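Local coordinates for SspB protein (Streptomyces clavuligerus, PDB 6JUF) that probably acts as a metal-binding DNase of the DUF4007 family in a bacterial anti-phage defence system that senses phosphorothioate-modified DNA, at residues P22-L27 and D101-E106; K29-V34 and E90-L95; L112-L117 and K178-A183. One frame throughout, in Å; residues are numbered along the deposited sequence.

Contact 1 (P22-L27 and D101-E106); sequences PRFGWL and DPYLEE
The first turn of helix 24-34, with Phe24 right after its N-cap Arg23, meets a type I beta turn running from Asp101 to Leu104 in the loop between helices 89-95 and 107-118. Phe24 presents one margin of its ring to that turn. At the edge, and in the ring plane, sits the carbonyl oxygen of Pro102, with Pro102 O 3.1 Å from Phe24 CE1, so that the weakly positive C-H rim faces a carbonyl. The same side of the ring carries CD1, which touches Leu104 CD1 at 3.7 Å, again near the ring plane. Tyr103 comes in aslant, its CD1 lying 3.7 Å from Phe24 CZ. Phe24 reaches all three residues because its CG stands anti to the backbone N (chi1 166°).

The loop is held from within by Asp101: OD1 accepts Glu105 N (2.8 Å), and OD2 accepts Glu106 N (3.0 Å) through its syn lone pair, while OD2 is also bonded to Ser109. Leu104 continues inward onto Leu110 and Leu113. At the dimer interface, Arg23 forms a salt bridge with Glu105 of the second subunit, and Tyr103 of that subunit packs on Phe24. The arrangement is that of a helix N-terminus packed on a type I turn whose first residue, Asp101, holds the two backbone amides that follow the turn, here part of the dimer interface.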
loop_
_atom_site.group_PDB
_atom_site.type_symbol
_atom_site.label_atom_id
_atom_site.label_comp_id
_atom_site.label_asym_id
_atom_site.label_seq_id
_atom_site.Cartn_x
_atom_site.Cartn_y
_atom_site.Cartn_z
ATOM N N PRO B 22 -3.670 7.687 -6.800
ATOM C CA PRO B 22 -3.302 6.389 -7.405
ATOM C C PRO B 22 -3.608 5.198 -6.479
ATOM O O PRO B 22 -3.538 5.328 -5.264
ATOM C CB PRO B 22 -1.770 6.521 -7.630
ATOM C CG PRO B 22 -1.539 8.015 -7.691
ATOM C CD PRO B 22 -2.535 8.627 -6.765
ATOM N N ARG B 23 -3.914 4.062 -7.048
ATOM C CA ARG B 23 -4.072 2.830 -6.318
ATOM C C ARG B 23 -3.196 1.747 -6.931
ATOM O O ARG B 23 -3.055 1.702 -8.168
ATOM C CB ARG B 23 -5.533 2.332 -6.480
ATOM C CG ARG B 23 -6.609 3.352 -6.110
ATOM C CD ARG B 23 -7.979 2.693 -5.923
ATOM N NE ARG B 23 -8.996 3.736 -5.912
ATOM C CZ ARG B 23 -10.289 3.498 -5.764
ATOM N NH1 ARG B 23 -10.703 2.218 -5.680
ATOM N NH2 ARG B 23 -11.171 4.501 -5.795
ATOM N N PHE B 24 -2.606 0.877 -6.087
ATOM C CA PHE B 24 -1.788 -0.166 -6.646
ATOM C C PHE B 24 -2.578 -1.074 -7.635
ATOM O O PHE B 24 -2.123 -1.389 -8.724
ATOM C CB PHE B 24 -1.160 -1.065 -5.556
ATOM C CG PHE B 24 -0.582 -2.323 -6.109
ATOM C CD1 PHE B 24 0.588 -2.285 -6.890
ATOM C CD2 PHE B 24 -1.264 -3.548 -5.989
ATOM C CE1 PHE B 24 1.070 -3.443 -7.509
ATOM C CE2 PHE B 24 -0.739 -4.700 -6.577
ATOM C CZ PHE B 24 0.420 -4.645 -7.346
ATOM N N GLY B 25 -3.780 -1.480 -7.157
ATOM C CA GLY B 25 -4.648 -2.368 -7.975
ATOM C C GLY B 25 -4.873 -1.788 -9.363
ATOM O O GLY B 25 -4.901 -2.538 -10.350
ATOM N N TRP B 26 -4.983 -0.456 -9.446
ATOM C CA TRP B 26 -5.192 0.176 -10.765
ATOM C C TRP B 26 -3.973 0.065 -11.660
ATOM O O TRP B 26 -4.110 -0.198 -12.883
ATOM C CB TRP B 26 -5.550 1.635 -10.580
ATOM C CG TRP B 26 -6.951 1.840 -10.077
ATOM C CD1 TRP B 26 -7.873 0.897 -9.702
ATOM C CD2 TRP B 26 -7.629 3.156 -9.925
ATOM N NE1 TRP B 26 -9.080 1.511 -9.297
ATOM C CE2 TRP B 26 -8.957 2.873 -9.388
ATOM C CE3 TRP B 26 -7.239 4.467 -10.112
ATOM C CZ2 TRP B 26 -9.897 3.879 -9.172
ATOM C CZ3 TRP B 26 -8.180 5.481 -9.842
ATOM C CH2 TRP B 26 -9.462 5.198 -9.369
ATOM N N LEU B 27 -2.761 0.259 -11.098
ATOM C CA LEU B 27 -1.548 0.200 -11.935
ATOM C C LEU B 27 -1.376 -1.261 -12.434
ATOM O O LEU B 27 -1.072 -1.529 -13.559
ATOM C CB LEU B 27 -0.349 0.612 -11.131
ATOM C CG LEU B 27 -0.416 2.044 -10.613
ATOM C CD1 LEU B 27 0.902 2.324 -9.886
ATOM C CD2 LEU B 27 -0.726 3.065 -11.749
ATOM N N ASP B 101 9.562 -5.190 -9.528
ATOM C CA ASP B 101 8.830 -5.137 -8.278
ATOM C C ASP B 101 7.320 -5.060 -8.558
ATOM O O ASP B 101 6.680 -4.028 -8.295
ATOM C CB ASP B 101 9.344 -3.929 -7.463
ATOM C CG ASP B 101 8.800 -3.867 -6.028
ATOM O OD1 ASP B 101 8.191 -4.825 -5.540
ATOM O OD2 ASP B 101 9.020 -2.840 -5.320
ATOM N N PRO B 102 6.741 -6.170 -9.086
ATOM C CA PRO B 102 5.333 -6.201 -9.491
ATOM C C PRO B 102 4.332 -5.789 -8.382
ATOM O O PRO B 102 3.253 -5.285 -8.664
ATOM C CB PRO B 102 5.125 -7.687 -9.932
ATOM C CG PRO B 102 6.310 -8.416 -9.351
ATOM C CD PRO B 102 7.421 -7.441 -9.397
ATOM N N TYR B 103 4.652 -6.060 -7.131
ATOM C CA TYR B 103 3.739 -5.764 -6.010
ATOM C C TYR B 103 4.169 -4.563 -5.207
ATOM O O TYR B 103 3.629 -4.361 -4.092
ATOM C CB TYR B 103 3.496 -7.032 -5.142
ATOM C CG TYR B 103 2.878 -8.098 -6.023
ATOM C CD1 TYR B 103 1.511 -8.005 -6.386
ATOM C CD2 TYR B 103 3.641 -9.155 -6.512
ATOM C CE1 TYR B 103 0.970 -8.953 -7.298
ATOM C CE2 TYR B 103 3.086 -10.104 -7.373
ATOM C CZ TYR B 103 1.764 -9.985 -7.748
ATOM O OH TYR B 103 1.159 -10.932 -8.534
ATOM N N LEU B 104 5.104 -3.747 -5.727
ATOM C CA LEU B 104 5.565 -2.500 -5.032
ATOM C C LEU B 104 5.884 -2.794 -3.571
ATOM O O LEU B 104 5.443 -2.082 -2.634
ATOM C CB LEU B 104 4.555 -1.347 -5.192
ATOM C CG LEU B 104 4.181 -0.976 -6.654
ATOM C CD1 LEU B 104 3.259 0.245 -6.613
ATOM C CD2 LEU B 104 5.415 -0.726 -7.548
ATOM N N GLU B 105 6.673 -3.840 -3.367
ATOM C CA GLU B 105 7.070 -4.234 -2.026
ATOM C C GLU B 105 8.192 -3.337 -1.486
ATOM O O GLU B 105 8.393 -3.315 -0.236
ATOM C CB GLU B 105 7.600 -5.709 -1.973
ATOM C CG GLU B 105 6.537 -6.676 -2.385
ATOM C CD GLU B 105 7.090 -8.079 -2.580
ATOM O OE1 GLU B 105 8.036 -8.467 -1.826
ATOM O OE2 GLU B 105 6.570 -8.794 -3.491
ATOM N N GLU B 106 8.939 -2.674 -2.364
ATOM C CA GLU B 106 10.060 -1.831 -1.943
ATOM C C GLU B 106 9.686 -0.361 -2.068
ATOM O O GLU B 106 9.181 0.088 -3.089
ATOM C CB GLU B 106 11.300 -2.133 -2.803
ATOM C CG GLU B 106 11.929 -3.452 -2.413
ATOM C CD GLU B 106 13.268 -3.676 -3.076
ATOM O OE1 GLU B 106 14.024 -2.706 -3.328
ATOM O OE2 GLU B 106 13.554 -4.864 -3.357
#

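Contact 2 (K29-V34 and E90-L95); sequences KAYMQV and EARWLL
Tyr31 holds its CG anti to the backbone N (chi1 175°), which sends the phenol ring across from helix 24-34 to helix 89-95, while Leu95 turns its CG beside its own backbone N and meets the CB from which the ring springs. From CB outward the side chain meets Leu95, then Ala91, then Arg92. Tyr31 CB is 4.2 Å from Leu95 CD1. Further out, Tyr31 CD1 rests on the methyl of Ala91, with CB at 3.8 Å, and Tyr31 CE1 comes 3.8 Å from the backbone N of Arg92. One face of the ring is covered by Leu95 CB and Ala91 O.

This is helix-to-helix packing with a large residue set against a small one: the segment axes approach to 11.0 Å at a crossing angle of -124°, and the methyl of Ala91 leaves the ring close to the backbone, Tyr31 and Ala91 being the nearest pair of CA atoms at 7.1 Å.

At the far end Tyr31 OH lies 3.3 Å from Arg92 CD. The polar partner of this hydroxyl is Asp96, just beyond the segment, whose carboxylate is hydrogen-bonded to it. The guanidinium of Arg92, tilted 59° from the Tyr31 ring plane, forms a salt bridge with Asp98 and a long, weak ion pair with Asp96.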
loop_
_atom_site.group_PDB
_atom_site.type_symbol
_atom_site.label_atom_id
_atom_site.label_comp_id
_atom_site.label_asym_id
_atom_site.label_seq_id
_atom_site.Cartn_x
_atom_site.Cartn_y
_atom_site.Cartn_z
ATOM N N LYS B 29 -3.587 -3.979 -12.564
ATOM C CA LYS B 29 -4.626 -4.487 -13.521
ATOM C C LYS B 29 -4.592 -3.763 -14.857
ATOM O O LYS B 29 -4.839 -4.420 -15.865
ATOM C CB LYS B 29 -6.023 -4.367 -12.942
ATOM C CG LYS B 29 -6.199 -5.317 -11.786
ATOM C CD LYS B 29 -7.618 -5.417 -11.269
ATOM C CE LYS B 29 -8.030 -4.210 -10.458
ATOM N NZ LYS B 29 -9.505 -4.042 -10.517
ATOM N N ALA B 30 -4.272 -2.458 -14.884
ATOM C CA ALA B 30 -4.098 -1.764 -16.173
ATOM C C ALA B 30 -2.984 -2.445 -17.012
ATOM O O ALA B 30 -3.185 -2.744 -18.192
ATOM C CB ALA B 30 -3.860 -0.268 -15.970
ATOM N N TYR B 31 -1.839 -2.720 -16.383
ATOM C CA TYR B 31 -0.724 -3.369 -17.072
ATOM C C TYR B 31 -1.147 -4.691 -17.686
ATOM O O TYR B 31 -0.887 -4.990 -18.832
ATOM C CB TYR B 31 0.471 -3.540 -16.139
ATOM C CG TYR B 31 1.593 -4.336 -16.850
ATOM C CD1 TYR B 31 2.331 -3.813 -17.873
ATOM C CD2 TYR B 31 1.849 -5.674 -16.462
ATOM C CE1 TYR B 31 3.308 -4.534 -18.546
ATOM C CE2 TYR B 31 2.849 -6.427 -17.160
ATOM C CZ TYR B 31 3.580 -5.843 -18.167
ATOM O OH TYR B 31 4.548 -6.569 -18.782
ATOM N N MET B 32 -1.807 -5.490 -16.866
ATOM C CA MET B 32 -2.156 -6.882 -17.240
ATOM C C MET B 32 -3.130 -6.879 -18.436
ATOM O O MET B 32 -3.069 -7.704 -19.342
ATOM C CB MET B 32 -2.748 -7.682 -16.074
ATOM C CG MET B 32 -1.809 -8.055 -14.921
ATOM S SD MET B 32 -0.232 -8.756 -15.485
ATOM C CE MET B 32 -0.828 -10.340 -16.118
ATOM N N GLN B 33 -4.048 -5.924 -18.416
ATOM C CA GLN B 33 -5.047 -5.768 -19.502
ATOM C C GLN B 33 -4.515 -5.133 -20.801
ATOM O O GLN B 33 -4.751 -5.676 -21.884
ATOM C CB GLN B 33 -6.218 -4.909 -18.999
ATOM C CG GLN B 33 -7.175 -5.566 -18.034
ATOM C CD GLN B 33 -8.278 -6.298 -18.750
ATOM O OE1 GLN B 33 -9.176 -5.670 -19.306
ATOM N NE2 GLN B 33 -8.208 -7.612 -18.767
ATOM N N VAL B 34 -3.762 -4.022 -20.711
ATOM C CA VAL B 34 -3.260 -3.300 -21.890
ATOM C C VAL B 34 -2.216 -4.118 -22.642
ATOM O O VAL B 34 -1.939 -3.834 -23.775
ATOM C CB VAL B 34 -2.745 -1.881 -21.510
ATOM C CG1 VAL B 34 -1.395 -1.947 -20.820
ATOM C CG2 VAL B 34 -2.672 -0.982 -22.738
ATOM N N GLU B 90 9.096 0.430 -19.736
ATOM C CA GLU B 90 9.265 0.596 -18.306
ATOM C C GLU B 90 8.240 -0.178 -17.478
ATOM O O GLU B 90 8.537 -0.699 -16.378
ATOM C CB GLU B 90 9.286 2.128 -17.891
ATOM C CG GLU B 90 10.564 2.844 -18.288
ATOM C CD GLU B 90 10.708 3.162 -19.764
ATOM O OE1 GLU B 90 9.683 3.041 -20.555
ATOM O OE2 GLU B 90 11.796 3.560 -20.138
ATOM N N ALA B 91 6.990 -0.233 -17.952
ATOM C CA ALA B 91 5.971 -0.997 -17.265
ATOM C C ALA B 91 6.323 -2.497 -17.352
ATOM O O ALA B 91 6.196 -3.210 -16.339
ATOM C CB ALA B 91 4.589 -0.764 -17.876
ATOM N N ARG B 92 6.808 -2.982 -18.491
ATOM C CA ARG B 92 7.261 -4.380 -18.579
ATOM C C ARG B 92 8.402 -4.618 -17.552
ATOM O O ARG B 92 8.417 -5.683 -16.945
ATOM C CB ARG B 92 7.766 -4.689 -19.995
ATOM C CG ARG B 92 8.498 -6.005 -20.184
ATOM C CD ARG B 92 7.564 -7.180 -19.916
ATOM N NE ARG B 92 8.213 -8.507 -20.031
ATOM C CZ ARG B 92 8.843 -9.130 -19.036
ATOM N NH1 ARG B 92 9.034 -8.545 -17.834
ATOM N NH2 ARG B 92 9.361 -10.348 -19.256
ATOM N N TRP B 93 9.333 -3.689 -17.409
ATOM C CA TRP B 93 10.461 -3.875 -16.516
ATOM C C TRP B 93 9.990 -3.881 -15.061
ATOM O O TRP B 93 10.500 -4.638 -14.255
ATOM C CB TRP B 93 11.498 -2.798 -16.813
ATOM C CG TRP B 93 12.621 -2.787 -15.816
ATOM C CD1 TRP B 93 13.831 -3.469 -15.869
ATOM C CD2 TRP B 93 12.667 -1.992 -14.588
ATOM N NE1 TRP B 93 14.575 -3.201 -14.749
ATOM C CE2 TRP B 93 13.921 -2.300 -13.943
ATOM C CE3 TRP B 93 11.783 -1.080 -13.976
ATOM C CZ2 TRP B 93 14.299 -1.711 -12.718
ATOM C CZ3 TRP B 93 12.205 -0.475 -12.780
ATOM C CH2 TRP B 93 13.433 -0.830 -12.162
ATOM N N LEU B 94 9.052 -2.989 -14.679
ATOM C CA LEU B 94 8.690 -2.814 -13.281
ATOM C C LEU B 94 7.572 -3.717 -12.791
ATOM O O LEU B 94 7.649 -4.342 -11.699
ATOM C CB LEU B 94 8.256 -1.335 -13.052
ATOM C CG LEU B 94 7.765 -1.069 -11.598
ATOM C CD1 LEU B 94 8.900 -1.227 -10.560
ATOM C CD2 LEU B 94 7.121 0.312 -11.518
ATOM N N LEU B 95 6.498 -3.803 -13.566
ATOM C CA LEU B 95 5.259 -4.376 -13.109
ATOM C C LEU B 95 4.985 -5.814 -13.520
ATOM O O LEU B 95 4.052 -6.410 -12.977
ATOM C CB LEU B 95 4.054 -3.494 -13.552
ATOM C CG LEU B 95 4.090 -2.079 -12.953
ATOM C CD1 LEU B 95 2.957 -1.300 -13.642
ATOM C CD2 LEU B 95 3.920 -2.162 -11.462
#

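Contact 3 (L112-L117 and K178-A183); sequences LLHWWL and KMYVPA
Met179 runs from the last turn of helix 166-180 toward Leu117 of helix 107-118; beyond CB, CG stands anti to the backbone N (chi1 174°). CG lies over the centre of the neighbouring Tyr180 ring, 3.8 Å above its plane. From there the chain stays extended; SD packs against Pro22, and the terminal CE reaches Leu117 CD2 at 3.8 Å. The two side chains meet tip to tip, methyl against methyl, between the two helices, whose nearest CA atoms, those of His114 and Tyr180, stand 10.3 Å apart.

Beside this apolar pair, the hydroxyl end of Tyr180 lies next to the imidazole of His114, whose orientation is doubtful. The two rings have centroids 5.3 Å apart and planes at 84°, and the side chains cross at about a right angle. The hydroxyl, Tyr180 OH, also lies 4.1 Å from Leu117 CD2, which brings the polar and apolar halves of the contact together. Phe135 meets both rings edge-to-face.

All four residues are buried. Long side chains thus bridge two well-separated helix backbones, and the chemistry is divided: methyl contacts between Leu117 and Met179, and beside them a phenol and an imidazole. Tyr180 OH is 3.2 Å from His114 NE2 in the model, and which way the imidazole is turned probably decides whether the hydroxyl has a hydrogen-bond partner there.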
loop_
_atom_site.group_PDB
_atom_site.type_symbol
_atom_site.label_atom_id
_atom_site.label_comp_id
_atom_site.label_asym_id
_atom_site.label_seq_id
_atom_site.Cartn_x
_atom_site.Cartn_y
_atom_site.Cartn_z
ATOM N N LEU B 112 10.517 5.812 -7.291
ATOM C CA LEU B 112 10.707 5.703 -8.736
ATOM C C LEU B 112 9.495 6.185 -9.522
ATOM O O LEU B 112 9.580 6.972 -10.461
ATOM C CB LEU B 112 11.052 4.247 -9.139
ATOM C CG LEU B 112 11.345 3.982 -10.595
ATOM C CD1 LEU B 112 12.547 4.797 -11.089
ATOM C CD2 LEU B 112 11.563 2.494 -10.745
ATOM N N LEU B 113 8.345 5.658 -9.100
ATOM C CA LEU B 113 7.069 6.041 -9.737
ATOM C C LEU B 113 6.808 7.536 -9.606
ATOM O O LEU B 113 6.356 8.176 -10.544
ATOM C CB LEU B 113 5.894 5.207 -9.194
ATOM C CG LEU B 113 5.851 3.767 -9.801
ATOM C CD1 LEU B 113 4.958 2.900 -8.906
ATOM C CD2 LEU B 113 5.379 3.781 -11.246
ATOM N N HIS B 114 7.122 8.098 -8.416
ATOM C CA HIS B 114 6.991 9.532 -8.177
ATOM C C HIS B 114 7.869 10.323 -9.145
ATOM O O HIS B 114 7.429 11.284 -9.789
ATOM C CB HIS B 114 7.322 9.833 -6.698
ATOM C CG HIS B 114 7.351 11.282 -6.397
ATOM N ND1 HIS B 114 8.504 11.984 -6.109
ATOM C CD2 HIS B 114 6.310 12.190 -6.343
ATOM C CE1 HIS B 114 8.158 13.286 -5.876
ATOM N NE2 HIS B 114 6.832 13.399 -6.060
ATOM N N TRP B 115 9.107 9.848 -9.329
ATOM C CA TRP B 115 10.015 10.457 -10.294
ATOM C C TRP B 115 9.409 10.399 -11.712
ATOM O O TRP B 115 9.406 11.393 -12.452
ATOM C CB TRP B 115 11.359 9.710 -10.231
ATOM C CG TRP B 115 12.358 10.260 -11.250
ATOM C CD1 TRP B 115 12.779 9.654 -12.450
ATOM C CD2 TRP B 115 13.031 11.582 -11.219
ATOM N NE1 TRP B 115 13.663 10.446 -13.110
ATOM C CE2 TRP B 115 13.884 11.629 -12.408
ATOM C CE3 TRP B 115 13.068 12.649 -10.297
ATOM C CZ2 TRP B 115 14.642 12.748 -12.724
ATOM C CZ3 TRP B 115 13.847 13.758 -10.644
ATOM C CH2 TRP B 115 14.605 13.792 -11.847
ATOM N N TRP B 116 8.813 9.233 -12.059
ATOM C CA TRP B 116 8.227 9.107 -13.396
ATOM C C TRP B 116 7.030 9.983 -13.615
ATOM O O TRP B 116 6.859 10.539 -14.689
ATOM C CB TRP B 116 7.859 7.675 -13.720
ATOM C CG TRP B 116 9.087 6.800 -13.935
ATOM C CD1 TRP B 116 10.443 7.210 -14.087
ATOM C CD2 TRP B 116 9.110 5.336 -14.053
ATOM N NE1 TRP B 116 11.261 6.105 -14.263
ATOM C CE2 TRP B 116 10.532 4.950 -14.233
ATOM C CE3 TRP B 116 8.151 4.335 -13.974
ATOM C CZ2 TRP B 116 10.921 3.598 -14.379
ATOM C CZ3 TRP B 116 8.544 3.006 -14.135
ATOM C CH2 TRP B 116 9.912 2.626 -14.293
ATOM N N LEU B 117 6.266 10.220 -12.534
ATOM C CA LEU B 117 5.068 11.065 -12.629
ATOM C C LEU B 117 5.495 12.528 -12.986
ATOM O O LEU B 117 4.858 13.190 -13.769
ATOM C CB LEU B 117 4.285 11.060 -11.309
ATOM C CG LEU B 117 3.027 11.946 -11.249
ATOM C CD1 LEU B 117 1.971 11.586 -12.358
ATOM C CD2 LEU B 117 2.380 11.874 -9.883
ATOM N N LYS B 178 -4.246 14.003 -0.930
ATOM C CA LYS B 178 -4.641 12.615 -0.669
ATOM C C LYS B 178 -3.534 11.618 -1.040
ATOM O O LYS B 178 -3.427 10.557 -0.398
ATOM C CB LYS B 178 -5.937 12.255 -1.489
ATOM C CG LYS B 178 -7.161 12.890 -0.865
ATOM C CD LYS B 178 -8.448 12.301 -1.412
ATOM C CE LYS B 178 -8.864 12.981 -2.663
ATOM N NZ LYS B 178 -10.070 12.261 -3.136
ATOM N N MET B 179 -2.711 11.964 -2.029
ATOM C CA MET B 179 -1.680 11.056 -2.528
ATOM C C MET B 179 -0.504 11.001 -1.535
ATOM O O MET B 179 0.138 9.947 -1.369
ATOM C CB MET B 179 -1.175 11.545 -3.906
ATOM C CG MET B 179 0.029 10.732 -4.457
ATOM S SD MET B 179 0.150 11.118 -6.232
ATOM C CE MET B 179 1.622 10.174 -6.583
ATOM N N TYR B 180 -0.157 12.156 -0.940
ATOM C CA TYR B 180 1.090 12.223 -0.164
ATOM C C TYR B 180 0.998 12.339 1.367
ATOM O O TYR B 180 2.003 12.093 2.045
ATOM C CB TYR B 180 1.983 13.393 -0.656
ATOM C CG TYR B 180 2.443 13.256 -2.103
ATOM C CD1 TYR B 180 3.456 12.311 -2.445
ATOM C CD2 TYR B 180 1.884 14.010 -3.125
ATOM C CE1 TYR B 180 3.847 12.152 -3.793
ATOM C CE2 TYR B 180 2.278 13.846 -4.438
ATOM C CZ TYR B 180 3.265 12.943 -4.780
ATOM O OH TYR B 180 3.655 12.832 -6.090
ATOM N N VAL B 181 -0.128 12.800 1.929
ATOM C CA VAL B 181 -0.225 13.040 3.371
ATOM C C VAL B 181 -0.781 11.790 4.093
ATOM O O VAL B 181 -1.453 10.940 3.485
ATOM C CB VAL B 181 -1.101 14.292 3.749
ATOM C CG1 VAL B 181 -0.650 15.507 2.960
ATOM C CG2 VAL B 181 -2.593 14.019 3.585
ATOM N N PRO B 182 -0.461 11.657 5.394
ATOM C CA PRO B 182 -0.984 10.483 6.117
ATOM C C PRO B 182 -2.495 10.435 6.105
ATOM O O PRO B 182 -3.154 11.490 6.122
ATOM C CB PRO B 182 -0.448 10.663 7.556
ATOM C CG PRO B 182 0.790 11.553 7.377
ATOM C CD PRO B 182 0.462 12.474 6.208
ATOM N N ALA B 183 -3.048 9.214 6.011
ATOM C CA ALA B 183 -4.483 9.028 5.899
ATOM C C ALA B 183 -5.232 9.699 7.067
ATOM O O ALA B 183 -6.344 10.144 6.936
ATOM C CB ALA B 183 -4.789 7.522 5.872
#

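Overall arrangement
Contacts 1 and 2 share helix 24-34, whose start packs on a turn and whose later part crosses helix 89-95; Asp101 N probably bonds to Leu94 O, tying that turn to the helix before it. Contact 3 uses helix 107-118, which packs on helix 89-95 and meets contact 1 through Leu113. Contacts 2 and 3 are buried, contact 3 lying nearest the chain's centre, about 9 Å away centre to centre. Contact 1 is only partly buried and is part of the dimer interface. An aromatic side chain meets a carbonyl in contact 1, Ala91 and Leu95, with its hydroxyl turned to Asp96, in contact 2, and an imidazole in contact 3. None has a clear hydrogen bond between its own segments.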